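Local atomic coordinates of transcription anti-terminator antagonist UpxZ (Bacteroides uniformis ATCC 8492, PDB entry 4EPZ), a protein that probably acts as an antagonist of transcription anti-termination in the regulation of capsular polysaccharide synthesis. Residues Glu57-Leu62 and Leu88-Asn93; Leu103-Leu108 and Lys141-Glu146; Trp110-Thr115 and Glu119-Ala124. All blocks are in the same frame, centred on the assembly; numbering follows the deposited sequence.

Contact 1 of 3, residues Glu57-Leu62 and Leu88-Asn93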
ATOM      1  N   GLU A  57     -15.806   0.050   0.797  1.00 18.22           N
ATOM      2  CA  GLU A  57     -14.859   0.244   1.920  1.00 17.85           C
ATOM      3  C   GLU A  57     -14.106  -1.066   2.213  1.00 20.55           C
ATOM      4  O   GLU A  57     -12.899  -1.041   2.454  1.00 20.76           O
ATOM      5  CB  GLU A  57     -15.621   0.758   3.167  1.00 19.78           C
ATOM      6  CG  GLU A  57     -14.692   1.059   4.331  1.00 22.32           C
ATOM      7  CD  GLU A  57     -15.312   1.595   5.617  1.00 20.63           C
ATOM      8  OE1 GLU A  57     -16.457   2.086   5.575  1.00 23.26           O
ATOM      9  OE2 GLU A  57     -14.648   1.492   6.672  1.00 22.62           O
ATOM     10  N   GLU A  58     -14.808  -2.204   2.187  1.00 19.61           N
ATOM     11  CA  GLU A  58     -14.151  -3.487   2.435  1.00 19.66           C
ATOM     12  C   GLU A  58     -13.151  -3.770   1.291  1.00 22.10           C
ATOM     13  O   GLU A  58     -11.996  -4.099   1.558  1.00 20.92           O
ATOM     14  CB  GLU A  58     -15.187  -4.582   2.566  1.00 22.07           C
ATOM     15  CG  GLU A  58     -14.536  -5.896   2.927  1.00 25.68           C
ATOM     16  CD  GLU A  58     -15.567  -6.977   3.111  1.00 44.68           C
ATOM     17  OE1 GLU A  58     -16.131  -7.426   2.091  1.00 30.81           O
ATOM     18  OE2 GLU A  58     -15.911  -7.270   4.278  1.00 30.69           O
ATOM     19  N   GLU A  59     -13.588  -3.571   0.033  1.00 19.84           N
ATOM     20  CA  GLU A  59     -12.731  -3.724  -1.140  1.00 19.85           C
ATOM     21  C   GLU A  59     -11.476  -2.807  -1.038  1.00 20.67           C
ATOM     22  O   GLU A  59     -10.377  -3.293  -1.285  1.00 20.23           O
ATOM     23  CB  GLU A  59     -13.540  -3.469  -2.431  1.00 21.82           C
ATOM     24  CG  GLU A  59     -12.765  -3.641  -3.750  1.00 23.55           C
ATOM     25  CD  GLU A  59     -12.244  -5.016  -4.161  1.00 32.66           C
ATOM     26  OE1 GLU A  59     -12.314  -5.975  -3.356  1.00 27.68           O
ATOM     27  OE2 GLU A  59     -11.813  -5.141  -5.332  1.00 25.82           O
ATOM     28  N   GLY A  60     -11.624  -1.541  -0.623  1.00 17.56           N
ATOM     29  CA  GLY A  60     -10.479  -0.657  -0.417  1.00 17.33           C
ATOM     30  C   GLY A  60      -9.487  -1.233   0.587  1.00 19.26           C
ATOM     31  O   GLY A  60      -8.274  -1.215   0.360  1.00 17.42           O
ATOM     32  N   ASN A  61      -9.987  -1.724   1.733  1.00 16.28           N
ATOM     33  CA  ASN A  61      -9.110  -2.270   2.778  1.00 15.35           C
ATOM     34  C   ASN A  61      -8.417  -3.543   2.295  1.00 18.47           C
ATOM     35  O   ASN A  61      -7.240  -3.744   2.608  1.00 18.58           O
ATOM     36  CB  ASN A  61      -9.916  -2.551   4.042  1.00 16.69           C
ATOM     37  CG  ASN A  61     -10.059  -1.283   4.831  1.00 22.36           C
ATOM     38  OD1 ASN A  61      -9.081  -0.796   5.400  1.00 20.93           O
ATOM     39  ND2 ASN A  61     -11.248  -0.691   4.836  1.00 19.54           N
ATOM     40  N   LEU A  62      -9.161  -4.411   1.568  1.00 17.82           N
ATOM     41  CA  LEU A  62      -8.571  -5.629   0.998  1.00 20.05           C
ATOM     42  C   LEU A  62      -7.441  -5.270   0.023  1.00 20.26           C
ATOM     43  O   LEU A  62      -6.333  -5.825   0.105  1.00 19.21           O
ATOM     44  CB  LEU A  62      -9.657  -6.422   0.260  1.00 22.51           C
ATOM     45  CG  LEU A  62     -10.554  -7.355   1.064  1.00 31.21           C
ATOM     46  CD1 LEU A  62     -11.657  -7.913   0.142  1.00 32.44           C
ATOM     47  CD2 LEU A  62      -9.737  -8.558   1.619  1.00 36.60           C
ATOM     48  N   LEU A  88      -4.066  -3.340  -8.550  1.00 14.98           N
ATOM     49  CA  LEU A  88      -4.167  -1.970  -9.033  1.00 15.52           C
ATOM     50  C   LEU A  88      -5.445  -1.748  -9.852  1.00 16.44           C
ATOM     51  O   LEU A  88      -6.134  -0.736  -9.664  1.00 16.56           O
ATOM     52  CB  LEU A  88      -2.947  -1.607  -9.875  1.00 16.42           C
ATOM     53  CG  LEU A  88      -1.687  -1.396  -9.081  1.00 20.59           C
ATOM     54  CD1 LEU A  88      -0.469  -1.506 -10.004  1.00 22.23           C
ATOM     55  CD2 LEU A  88      -1.695  -0.050  -8.300  1.00 24.59           C
ATOM     56  N   ASP A  89      -5.790  -2.715 -10.703  1.00 16.13           N
ATOM     57  CA  ASP A  89      -7.011  -2.606 -11.519  1.00 16.20           C
ATOM     58  C   ASP A  89      -8.249  -2.556 -10.614  1.00 20.63           C
ATOM     59  O   ASP A  89      -9.141  -1.714 -10.816  1.00 20.28           O
ATOM     60  CB  ASP A  89      -7.081  -3.796 -12.492  1.00 17.09           C
ATOM     61  CG  ASP A  89      -8.224  -3.682 -13.449  1.00 22.01           C
ATOM     62  OD1 ASP A  89      -8.195  -2.763 -14.292  1.00 21.82           O
ATOM     63  OD2 ASP A  89      -9.124  -4.543 -13.392  1.00 26.26           O
ATOM     64  N   ARG A  90      -8.257  -3.380  -9.563  1.00 16.62           N
ATOM     65  CA  ARG A  90      -9.368  -3.348  -8.596  1.00 16.32           C
ATOM     66  C   ARG A  90      -9.445  -1.981  -7.895  1.00 16.85           C
ATOM     67  O   ARG A  90     -10.554  -1.478  -7.630  1.00 17.77           O
ATOM     68  CB  ARG A  90      -9.205  -4.479  -7.578  1.00 16.81           C
ATOM     69  CG  ARG A  90      -9.491  -5.867  -8.193  1.00 18.24           C
ATOM     70  CD  ARG A  90      -8.982  -6.965  -7.263  1.00 22.06           C
ATOM     71  NE  ARG A  90      -9.607  -6.898  -5.940  1.00 24.03           N
ATOM     72  CZ  ARG A  90      -9.339  -7.731  -4.939  1.00 33.33           C
ATOM     73  NH1 ARG A  90      -8.474  -8.724  -5.106  1.00 29.53           N
ATOM     74  NH2 ARG A  90      -9.942  -7.586  -3.771  1.00 26.34           N
ATOM     75  N   ILE A  91      -8.271  -1.366  -7.597  1.00 14.51           N
ATOM     76  CA  ILE A  91      -8.266  -0.051  -6.938  1.00 14.75           C
ATOM     77  C   ILE A  91      -8.785   1.033  -7.892  1.00 19.06           C
ATOM     78  O   ILE A  91      -9.595   1.863  -7.474  1.00 18.25           O
ATOM     79  CB  ILE A  91      -6.850   0.263  -6.415  1.00 16.68           C
ATOM     80  CG1 ILE A  91      -6.467  -0.705  -5.260  1.00 14.69           C
ATOM     81  CG2 ILE A  91      -6.738   1.723  -6.003  1.00 16.23           C
ATOM     82  CD1 ILE A  91      -4.943  -0.670  -4.953  1.00 17.41           C
ATOM     83  N   TYR A  92      -8.325   1.051  -9.161  1.00 16.18           N
ATOM     84  CA  TYR A  92      -8.811   2.050 -10.113  1.00 16.66           C
ATOM     85  C   TYR A  92     -10.343   1.945 -10.291  1.00 20.87           C
ATOM     86  O   TYR A  92     -10.995   2.968 -10.441  1.00 20.19           O
ATOM     87  CB  TYR A  92      -8.126   1.879 -11.468  1.00 18.03           C
ATOM     88  CG  TYR A  92      -6.795   2.590 -11.596  1.00 20.14           C
ATOM     89  CD1 TYR A  92      -6.733   3.971 -11.782  1.00 22.13           C
ATOM     90  CD2 TYR A  92      -5.599   1.874 -11.631  1.00 21.25           C
ATOM     91  CE1 TYR A  92      -5.514   4.626 -11.961  1.00 21.02           C
ATOM     92  CE2 TYR A  92      -4.376   2.517 -11.807  1.00 20.83           C
ATOM     93  CZ  TYR A  92      -4.338   3.896 -11.950  1.00 20.33           C
ATOM     94  OH  TYR A  92      -3.137   4.505 -12.173  1.00 19.21           O
ATOM     95  N   ASN A  93     -10.914   0.740 -10.158  1.00 17.96           N
ATOM     96  CA  ASN A  93     -12.363   0.551 -10.287  1.00 19.19           C
ATOM     97  C   ASN A  93     -13.159   1.098  -9.118  1.00 24.12           C
ATOM     98  O   ASN A  93     -14.375   1.264  -9.258  1.00 23.83           O
ATOM     99  CB  ASN A  93     -12.699  -0.932 -10.475  1.00 22.71           C
ATOM    100  CG  ASN A  93     -12.286  -1.472 -11.812  1.00 28.82           C
ATOM    101  OD1 ASN A  93     -11.987  -0.733 -12.766  1.00 26.48           O
ATOM    102  ND2 ASN A  93     -12.223  -2.782 -11.897  1.00 24.91           N
TER
HETATM  103  O   HOH W   1     -12.485  -3.333  -7.237  1.00 21.39           O
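R90 meets E59 through a two-point salt bridge, an example of an ion pair bridging two packed helices; within 57-62 and 88-93 the nearest CA atoms, those of E59 and R90, are 8.2 Å apart. Of the segment 88-93, on helix 80-92, R90 makes nearly the whole contact. Its chain leaves with CG anti to the carbonyl carbon (chi1 -72°) and bends at chi3, which presents the NE and NH2 edge of the guanidinium to E59. There NE gives a nearly straight hydrogen bond of 2.9 Å to E59 OE2, on the syn side but tilted out of the carboxylate plane. NH2 donates over 2.9 Å to E59 OE1 from above that plane; the two flat groups are turned 23° against each other. The same NH2 lies obliquely 4.2 Å from L62 CB. The carbonyl oxygen of R90 adds a second link, since one water donates to it and to E59 OE2, 2.7 Å from each. Next along the chain, I91 turns to C63 and L67 of helix 56-72. With an alanine at R90 the buried E59 carboxylate is likely to lose its countercharge and both guanidinium bonds, leaving a water and a weak bond from S53 N to hold it less firmly. Two nitrogens on separate oxygens, and a water on one of them, fix the pair in position and rotation, and the nearby guanidinium would be expected to keep E59 ionised.

Contact 2 of 3, residues Leu103-Leu108 and Lys141-Glu146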
ATOM      1  N   LEU A 103      -7.642   5.817   4.473  1.00 16.67           N
ATOM      2  CA  LEU A 103      -7.609   4.679   3.551  1.00 16.62           C
ATOM      3  C   LEU A 103      -7.381   5.147   2.112  1.00 18.43           C
ATOM      4  O   LEU A 103      -6.517   4.591   1.391  1.00 16.73           O
ATOM      5  CB  LEU A 103      -8.951   3.936   3.640  1.00 16.12           C
ATOM      6  CG  LEU A 103      -9.174   2.833   2.583  1.00 19.14           C
ATOM      7  CD1 LEU A 103      -8.126   1.671   2.697  1.00 20.62           C
ATOM      8  CD2 LEU A 103     -10.617   2.313   2.671  1.00 21.30           C
ATOM      9  N   LYS A 104      -8.164   6.155   1.696  1.00 16.80           N
ATOM     10  CA  LYS A 104      -8.094   6.661   0.311  1.00 16.50           C
ATOM     11  C   LYS A 104      -6.713   7.262   0.082  1.00 17.13           C
ATOM     12  O   LYS A 104      -6.093   6.982  -0.957  1.00 16.58           O
ATOM     13  CB  LYS A 104      -9.217   7.662   0.026  1.00 18.08           C
ATOM     14  CG  LYS A 104      -9.244   8.016  -1.467  1.00 18.94           C
ATOM     15  CD  LYS A 104     -10.448   8.872  -1.810  1.00 18.55           C
ATOM     16  CE  LYS A 104     -10.550   8.936  -3.313  1.00 28.43           C
ATOM     17  NZ  LYS A 104     -11.783   9.658  -3.740  1.00 28.87           N
HETATM   18  N   MSE A 105      -6.195   8.013   1.066  1.00 15.88           N
HETATM   19  CA  MSE A 105      -4.845   8.580   0.942  1.00 15.10           C
HETATM   20  C   MSE A 105      -3.783   7.465   0.750  1.00 17.60           C
HETATM   21  O   MSE A 105      -2.910   7.561  -0.120  1.00 15.55           O
HETATM   22  CB  MSE A 105      -4.499   9.387   2.196  1.00 14.87           C
HETATM   23  CG  MSE A 105      -3.101   9.987   2.137  1.00 17.68           C
HETATM   24 SE   MSE A 105      -2.993  11.378   0.733  0.75 22.71          SE
HETATM   25  CE  MSE A 105      -0.985  11.463   0.817  1.00 20.12           C
ATOM     26  N   ARG A 106      -3.876   6.414   1.553  1.00 15.91           N
ATOM     27  CA  ARG A 106      -2.931   5.284   1.458  1.00 16.35           C
ATOM     28  C   ARG A 106      -3.065   4.575   0.110  1.00 17.84           C
ATOM     29  O   ARG A 106      -2.053   4.237  -0.492  1.00 16.72           O
ATOM     30  CB  ARG A 106      -3.149   4.314   2.631  1.00 16.66           C
ATOM     31  CG  ARG A 106      -2.675   4.966   3.951  1.00 16.35           C
ATOM     32  CD  ARG A 106      -3.172   4.167   5.124  1.00 15.36           C
ATOM     33  NE  ARG A 106      -2.395   4.483   6.333  1.00 20.29           N
ATOM     34  CZ  ARG A 106      -2.675   3.997   7.543  1.00 31.18           C
ATOM     35  NH1 ARG A 106      -3.740   3.227   7.726  1.00 20.61           N
ATOM     36  NH2 ARG A 106      -1.917   4.314   8.586  1.00 21.76           N
ATOM     37  N   LEU A 107      -4.287   4.423  -0.401  1.00 14.84           N
ATOM     38  CA  LEU A 107      -4.468   3.756  -1.699  1.00 14.22           C
ATOM     39  C   LEU A 107      -3.884   4.635  -2.824  1.00 17.45           C
ATOM     40  O   LEU A 107      -3.252   4.128  -3.762  1.00 15.43           O
ATOM     41  CB  LEU A 107      -5.941   3.486  -1.969  1.00 14.71           C
ATOM     42  CG  LEU A 107      -6.542   2.312  -1.209  1.00 16.78           C
ATOM     43  CD1 LEU A 107      -8.078   2.377  -1.292  1.00 17.65           C
ATOM     44  CD2 LEU A 107      -6.082   0.968  -1.818  1.00 16.81           C
ATOM     45  N   LEU A 108      -4.130   5.946  -2.751  1.00 14.83           N
ATOM     46  CA  LEU A 108      -3.570   6.852  -3.775  1.00 15.94           C
ATOM     47  C   LEU A 108      -2.056   6.808  -3.748  1.00 16.82           C
ATOM     48  O   LEU A 108      -1.445   6.762  -4.819  1.00 15.80           O
ATOM     49  CB  LEU A 108      -4.019   8.302  -3.575  1.00 15.99           C
ATOM     50  CG  LEU A 108      -5.501   8.631  -3.819  1.00 18.72           C
ATOM     51  CD1 LEU A 108      -5.858   9.933  -3.094  1.00 19.10           C
ATOM     52  CD2 LEU A 108      -5.779   8.760  -5.349  1.00 21.84           C
ATOM     53  N   LYS A 141       1.419  12.151   8.947  1.00 20.88           N
ATOM     54  CA  LYS A 141       2.844  12.488   8.771  1.00 21.41           C
ATOM     55  C   LYS A 141       3.580  11.365   8.032  1.00 23.78           C
ATOM     56  O   LYS A 141       4.361  11.650   7.133  1.00 24.25           O
ATOM     57  CB  LYS A 141       3.517  12.764  10.119  1.00 23.49           C
ATOM     58  CG  LYS A 141       3.089  14.071  10.749  1.00 26.08           C
ATOM     59  CD  LYS A 141       3.650  14.137  12.174  1.00 33.20           C
ATOM     60  CE  LYS A 141       3.216  15.400  12.860  1.00 40.91           C
ATOM     61  NZ  LYS A 141       3.719  15.447  14.258  1.00 53.12           N
ATOM     62  N   GLU A 142       3.327  10.101   8.397  1.00 20.91           N
ATOM     63  CA  GLU A 142       3.980   8.951   7.781  1.00 21.32           C
ATOM     64  C   GLU A 142       3.647   8.818   6.296  1.00 22.22           C
ATOM     65  O   GLU A 142       4.556   8.576   5.510  1.00 23.22           O
ATOM     66  CB  GLU A 142       3.581   7.645   8.466  1.00 23.34           C
ATOM     67  CG  GLU A 142       4.222   7.404   9.824  1.00 35.79           C
ATOM     68  CD  GLU A 142       4.067   5.970  10.304  1.00 63.87           C
ATOM     69  OE1 GLU A 142       3.800   5.082   9.456  1.00 56.00           O
ATOM     70  OE2 GLU A 142       4.228   5.728  11.523  1.00 53.25           O
ATOM     71  N   ILE A 143       2.350   8.961   5.929  1.00 17.18           N
ATOM     72  CA  ILE A 143       1.949   8.746   4.528  1.00 15.90           C
ATOM     73  C   ILE A 143       2.491   9.914   3.674  1.00 19.92           C
ATOM     74  O   ILE A 143       2.882   9.680   2.531  1.00 19.79           O
ATOM     75  CB  ILE A 143       0.432   8.513   4.352  1.00 17.57           C
ATOM     76  CG1 ILE A 143       0.114   7.891   2.950  1.00 16.82           C
ATOM     77  CG2 ILE A 143      -0.389   9.790   4.634  1.00 19.17           C
ATOM     78  CD1 ILE A 143       0.813   6.443   2.779  1.00 17.51           C
ATOM     79  N   ILE A 144       2.543  11.140   4.234  1.00 18.02           N
ATOM     80  CA  ILE A 144       3.148  12.273   3.504  1.00 18.02           C
ATOM     81  C   ILE A 144       4.646  11.953   3.173  1.00 19.63           C
ATOM     82  O   ILE A 144       5.104  12.174   2.033  1.00 19.95           O
ATOM     83  CB  ILE A 144       3.018  13.566   4.342  1.00 21.84           C
ATOM     84  CG1 ILE A 144       1.560  14.061   4.352  1.00 21.41           C
ATOM     85  CG2 ILE A 144       3.962  14.673   3.794  1.00 25.32           C
ATOM     86  CD1 ILE A 144       1.360  15.114   5.465  1.00 24.93           C
ATOM     87  N   GLU A 145       5.363  11.401   4.160  1.00 18.57           N
ATOM     88  CA  GLU A 145       6.761  11.021   4.026  0.50 18.76           C
ATOM     89  C   GLU A 145       6.890   9.927   2.961  1.00 20.88           C
ATOM     90  O   GLU A 145       7.762  10.002   2.086  1.00 20.28           O
ATOM     91  CB  GLU A 145       7.312  10.565   5.391  0.50 20.89           C
ATOM     92  CG  GLU A 145       8.810  10.303   5.425  0.50 28.05           C
ATOM     93  CD  GLU A 145       9.330   9.749   6.743  0.50 61.47           C
ATOM     94  OE1 GLU A 145       8.687   9.981   7.794  0.50 61.51           O
ATOM     95  OE2 GLU A 145      10.379   9.065   6.722  0.50 61.67           O
ATOM     96  N   GLU A 146       6.010   8.919   3.010  1.00 19.86           N
ATOM     97  CA  GLU A 146       6.036   7.802   2.044  1.00 19.26           C
ATOM     98  C   GLU A 146       5.825   8.304   0.610  1.00 21.17           C
ATOM     99  O   GLU A 146       6.589   7.941  -0.301  1.00 19.99           O
ATOM    100  CB  GLU A 146       4.995   6.740   2.416  1.00 20.28           C
ATOM    101  CG  GLU A 146       5.452   5.931   3.630  1.00 29.07           C
ATOM    102  CD  GLU A 146       4.399   5.077   4.318  1.00 47.53           C
ATOM    103  OE1 GLU A 146       3.388   4.742   3.664  1.00 37.44           O
ATOM    104  OE2 GLU A 146       4.602   4.706   5.495  1.00 39.65           O
TER
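I143 lays its branched side chain over M105 and the first part of R106, reaching from helix 138-152 to helix 102-115. Its CG2 methyl approaches CG of M105, a selenomethionine, at 3.7 Å, and the CG1 methylene lies 3.9 Å from the same M105 CG. The two side chains slide past each other in opposite directions. M105 bends at chi2 (67°), which carries its selenium on toward helix 118-129, where the side chain touches L127 and I128. With CG1 of I143 anti to the backbone N (chi1 -164°), the terminal CD1 comes to 4.0 Å from R106 CG and 4.1 Å from R106 CA. Of these two residues CG2 meets M105 alone, whereas the CG1-CD1 branch touches M105 with CG1 and R106 with CD1. This is plain apolar packing between helices in an all-helical fold, a worked case of a beta-branched residue packing against two successive residues of a neighbouring helix; the CA atoms of R106 and I143 are 6.7 Å apart. R106 meets I143 with its CG and CA, and beyond CG its chain runs extended to NE. R106 NH2 stays 5.8 Å from E142 OE1 and R106 NE 6.4 Å from E146 OE1, while the side chain touches E139 of the same helix. Both carboxylates have other partners: E142 bonds to H17, and E146 to Y21.

Contact 3 of 3, residues Trp110-Thr115 and Glu119-Ala124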
ATOM      1  N   TRP A 110       0.117   4.352  -2.403  1.00 16.52           N
ATOM      2  CA  TRP A 110       0.604   3.041  -2.854  1.00 16.42           C
ATOM      3  C   TRP A 110       0.330   2.814  -4.340  1.00 15.90           C
ATOM      4  O   TRP A 110       1.186   2.260  -5.039  1.00 16.44           O
ATOM      5  CB  TRP A 110      -0.011   1.923  -2.017  1.00 15.90           C
ATOM      6  CG  TRP A 110       0.723   1.784  -0.729  1.00 18.75           C
ATOM      7  CD1 TRP A 110       0.368   2.315   0.473  1.00 21.90           C
ATOM      8  CD2 TRP A 110       2.057   1.278  -0.570  1.00 20.03           C
ATOM      9  NE1 TRP A 110       1.350   2.060   1.411  1.00 23.21           N
ATOM     10  CE2 TRP A 110       2.407   1.439   0.791  1.00 24.27           C
ATOM     11  CE3 TRP A 110       2.956   0.613  -1.427  1.00 21.04           C
ATOM     12  CZ2 TRP A 110       3.632   0.996   1.309  1.00 24.74           C
ATOM     13  CZ3 TRP A 110       4.168   0.173  -0.908  1.00 23.78           C
ATOM     14  CH2 TRP A 110       4.509   0.394   0.431  1.00 25.49           C
ATOM     15  N   GLY A 111      -0.832   3.243  -4.823  1.00 14.39           N
ATOM     16  CA  GLY A 111      -1.162   3.111  -6.247  1.00 13.94           C
ATOM     17  C   GLY A 111      -0.218   3.943  -7.102  1.00 16.14           C
ATOM     18  O   GLY A 111       0.323   3.451  -8.110  1.00 17.16           O
ATOM     19  N   TYR A 112       0.098   5.162  -6.649  1.00 14.55           N
ATOM     20  CA  TYR A 112       1.093   5.999  -7.365  1.00 15.54           C
ATOM     21  C   TYR A 112       2.470   5.306  -7.377  1.00 19.20           C
ATOM     22  O   TYR A 112       3.180   5.340  -8.393  1.00 18.37           O
ATOM     23  CB  TYR A 112       1.197   7.382  -6.672  1.00 15.96           C
ATOM     24  CG  TYR A 112       2.360   8.220  -7.159  1.00 16.12           C
ATOM     25  CD1 TYR A 112       2.305   8.872  -8.391  1.00 18.34           C
ATOM     26  CD2 TYR A 112       3.506   8.370  -6.384  1.00 18.34           C
ATOM     27  CE1 TYR A 112       3.380   9.645  -8.841  1.00 20.23           C
ATOM     28  CE2 TYR A 112       4.598   9.103  -6.844  1.00 20.60           C
ATOM     29  CZ  TYR A 112       4.513   9.763  -8.057  1.00 26.79           C
ATOM     30  OH  TYR A 112       5.563  10.537  -8.477  1.00 31.46           O
ATOM     31  N   SER A 113       2.876   4.686  -6.251  1.00 17.00           N
ATOM     32  CA  SER A 113       4.207   4.066  -6.216  1.00 16.40           C
ATOM     33  C   SER A 113       4.387   2.967  -7.260  1.00 19.40           C
ATOM     34  O   SER A 113       5.518   2.687  -7.683  1.00 20.48           O
ATOM     35  CB  SER A 113       4.463   3.463  -4.849  1.00 19.32           C
ATOM     36  OG  SER A 113       3.818   2.210  -4.671  1.00 18.95           O
ATOM     37  N   GLU A 114       3.285   2.322  -7.640  1.00 15.49           N
ATOM     38  CA  GLU A 114       3.297   1.209  -8.600  1.00 16.84           C
ATOM     39  C   GLU A 114       3.155   1.655 -10.038  1.00 23.81           C
ATOM     40  O   GLU A 114       3.547   0.914 -10.939  1.00 27.12           O
ATOM     41  CB  GLU A 114       2.148   0.246  -8.313  1.00 17.90           C
ATOM     42  CG  GLU A 114       2.360  -0.570  -7.046  1.00 23.73           C
ATOM     43  CD  GLU A 114       3.411  -1.661  -7.119  1.00 28.62           C
ATOM     44  OE1 GLU A 114       3.766  -2.091  -8.240  1.00 28.57           O
ATOM     45  OE2 GLU A 114       3.913  -2.059  -6.046  1.00 29.29           O
ATOM     46  N   THR A 115       2.589   2.829 -10.267  1.00 17.32           N
ATOM     47  CA  THR A 115       2.254   3.297 -11.612  1.00 17.99           C
ATOM     48  C   THR A 115       2.968   4.544 -12.066  1.00 20.46           C
ATOM     49  O   THR A 115       3.089   4.760 -13.295  1.00 20.69           O
ATOM     50  CB  THR A 115       0.738   3.629 -11.646  1.00 21.49           C
ATOM     51  OG1 THR A 115       0.449   4.660 -10.673  1.00 19.62           O
ATOM     52  CG2 THR A 115      -0.152   2.397 -11.350  1.00 20.27           C
ATOM     53  N   GLU A 119      -1.901  11.571 -12.039  1.00 20.13           N
ATOM     54  CA  GLU A 119      -3.239  11.916 -11.546  1.00 20.35           C
ATOM     55  C   GLU A 119      -3.424  11.418 -10.114  1.00 24.21           C
ATOM     56  O   GLU A 119      -4.138  12.053  -9.329  1.00 22.49           O
ATOM     57  CB  GLU A 119      -4.341  11.330 -12.437  1.00 21.70           C
ATOM     58  CG  GLU A 119      -4.345  11.890 -13.848  1.00 32.82           C
ATOM     59  CD  GLU A 119      -5.442  11.375 -14.769  1.00 56.46           C
ATOM     60  OE1 GLU A 119      -6.005  10.288 -14.500  1.00 43.59           O
ATOM     61  OE2 GLU A 119      -5.718  12.052 -15.784  1.00 62.15           O
ATOM     62  N   LEU A 120      -2.796  10.261  -9.768  1.00 19.07           N
ATOM     63  CA  LEU A 120      -2.907   9.750  -8.399  1.00 16.99           C
ATOM     64  C   LEU A 120      -2.121  10.663  -7.428  1.00 20.33           C
ATOM     65  O   LEU A 120      -2.682  11.030  -6.392  1.00 20.52           O
ATOM     66  CB  LEU A 120      -2.441   8.294  -8.295  1.00 16.04           C
ATOM     67  CG  LEU A 120      -3.239   7.265  -9.109  1.00 19.53           C
ATOM     68  CD1 LEU A 120      -2.673   5.855  -8.845  1.00 19.92           C
ATOM     69  CD2 LEU A 120      -4.738   7.296  -8.800  1.00 20.72           C
ATOM     70  N   ALA A 121      -0.874  11.069  -7.782  1.00 19.86           N
ATOM     71  CA  ALA A 121      -0.102  12.012  -6.943  1.00 21.33           C
ATOM     72  C   ALA A 121      -0.880  13.313  -6.757  1.00 25.02           C
ATOM     73  O   ALA A 121      -0.981  13.797  -5.623  1.00 23.55           O
ATOM     74  CB  ALA A 121       1.264  12.312  -7.562  1.00 23.59           C
ATOM     75  N   HIS A 122      -1.492  13.836  -7.860  1.00 23.61           N
ATOM     76  CA  HIS A 122      -2.233  15.095  -7.837  1.00 25.09           C
ATOM     77  C   HIS A 122      -3.390  15.024  -6.853  1.00 24.77           C
ATOM     78  O   HIS A 122      -3.529  15.926  -6.003  1.00 23.48           O
ATOM     79  CB  HIS A 122      -2.728  15.484  -9.236  1.00 28.41           C
ATOM     80  CG  HIS A 122      -3.430  16.803  -9.258  1.00 34.12           C
ATOM     81  ND1 HIS A 122      -2.726  17.988  -9.377  1.00 38.55           N
ATOM     82  CD2 HIS A 122      -4.744  17.088  -9.115  1.00 37.60           C
ATOM     83  CE1 HIS A 122      -3.632  18.953  -9.331  1.00 38.75           C
ATOM     84  NE2 HIS A 122      -4.859  18.467  -9.174  1.00 38.68           N
ATOM     85  N   GLU A 123      -4.183  13.930  -6.919  1.00 20.01           N
ATOM     86  CA  GLU A 123      -5.299  13.740  -6.001  1.00 19.29           C
ATOM     87  C   GLU A 123      -4.802  13.559  -4.542  1.00 21.15           C
ATOM     88  O   GLU A 123      -5.399  14.119  -3.621  1.00 22.30           O
ATOM     89  CB  GLU A 123      -6.117  12.544  -6.450  1.00 20.76           C
ATOM     90  CG  GLU A 123      -7.365  12.385  -5.617  1.00 29.92           C
ATOM     91  CD  GLU A 123      -8.380  11.412  -6.172  1.00 50.37           C
ATOM     92  OE1 GLU A 123      -8.171  10.879  -7.287  1.00 35.89           O
ATOM     93  OE2 GLU A 123      -9.403  11.198  -5.486  1.00 44.95           O
ATOM     94  N   ALA A 124      -3.688  12.829  -4.346  1.00 17.14           N
ATOM     95  CA  ALA A 124      -3.085  12.637  -3.036  1.00 17.74           C
ATOM     96  C   ALA A 124      -2.656  13.998  -2.436  1.00 21.02           C
ATOM     97  O   ALA A 124      -2.955  14.247  -1.264  1.00 20.88           O
ATOM     98  CB  ALA A 124      -1.889  11.701  -3.145  1.00 18.68           C
TER
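The short helical segments 110-115 and 119-124 run nearly antiparallel, their N-to-C directions 154° apart and their axes 8.9 Å from each other at closest approach, with the CA atoms of Y112 and L120 only 5.6 Å apart. The lack of a side chain at G111 probably helps so near a passage: its bare backbone receives the side chain of L120. L120 CD1 lies 3.6 Å from G111 C and equally close to Y112 N, resting against the peptide link between the two residues. A CB on G111 would point at this methyl and sit tightly against it. The same CD1 reaches T115 OG1 at 3.8 Å, where the two side chains cross at about a right angle. That hydroxyl is otherwise engaged: T115 OG1 donates to G111 O over 2.8 Å, from above the carbonyl plane, while E114 N comes to the same oxygen from the opposite face. D117 N, in the link between the helices, also bonds to T115 OG1.

Y112 supplies the second half of the interface. With CG anti to the backbone N (chi1 169°), its ring turns one face to A121, whose CB makes a CH-pi contact 4.0 Å from the centroid. The methyl is offset toward the rim, so its shortest approach, 3.6 Å, is to CE1. Y116 meets Y112 edge-to-face, and L147 and E151 of helix 138-152 also touch the tyrosine.

With only two residues between helices 102-115 and 118-129, the arrangement is that of an antiparallel helical hairpin, closed just beside its turn by a leucine on a glycine and an alanine methyl on a tyrosine face.

Overall arrangement
From the N terminus, contact 1 comes first: it returns helix 80-92 to helix 56-72, closing a loop of 25 residues that is largely helical. Contact 2 opens only afterwards and closes a longer excursion, from helix 102-115 to helix 138-152. Within that excursion lies contact 3, the short hairpin between helices 102-115 and 118-129, so contacts 2 and 3 are nested and share helix 102-115. None of the three cross along the chain. In space that shared helix also meets contact 1: I91 CD1 packs on L107 CD2 at 3.7 Å, and L88 CD1 on E114 CB at 3.6 Å. Helix 102-115 therefore joins the earlier helical pair to the C-terminal helices.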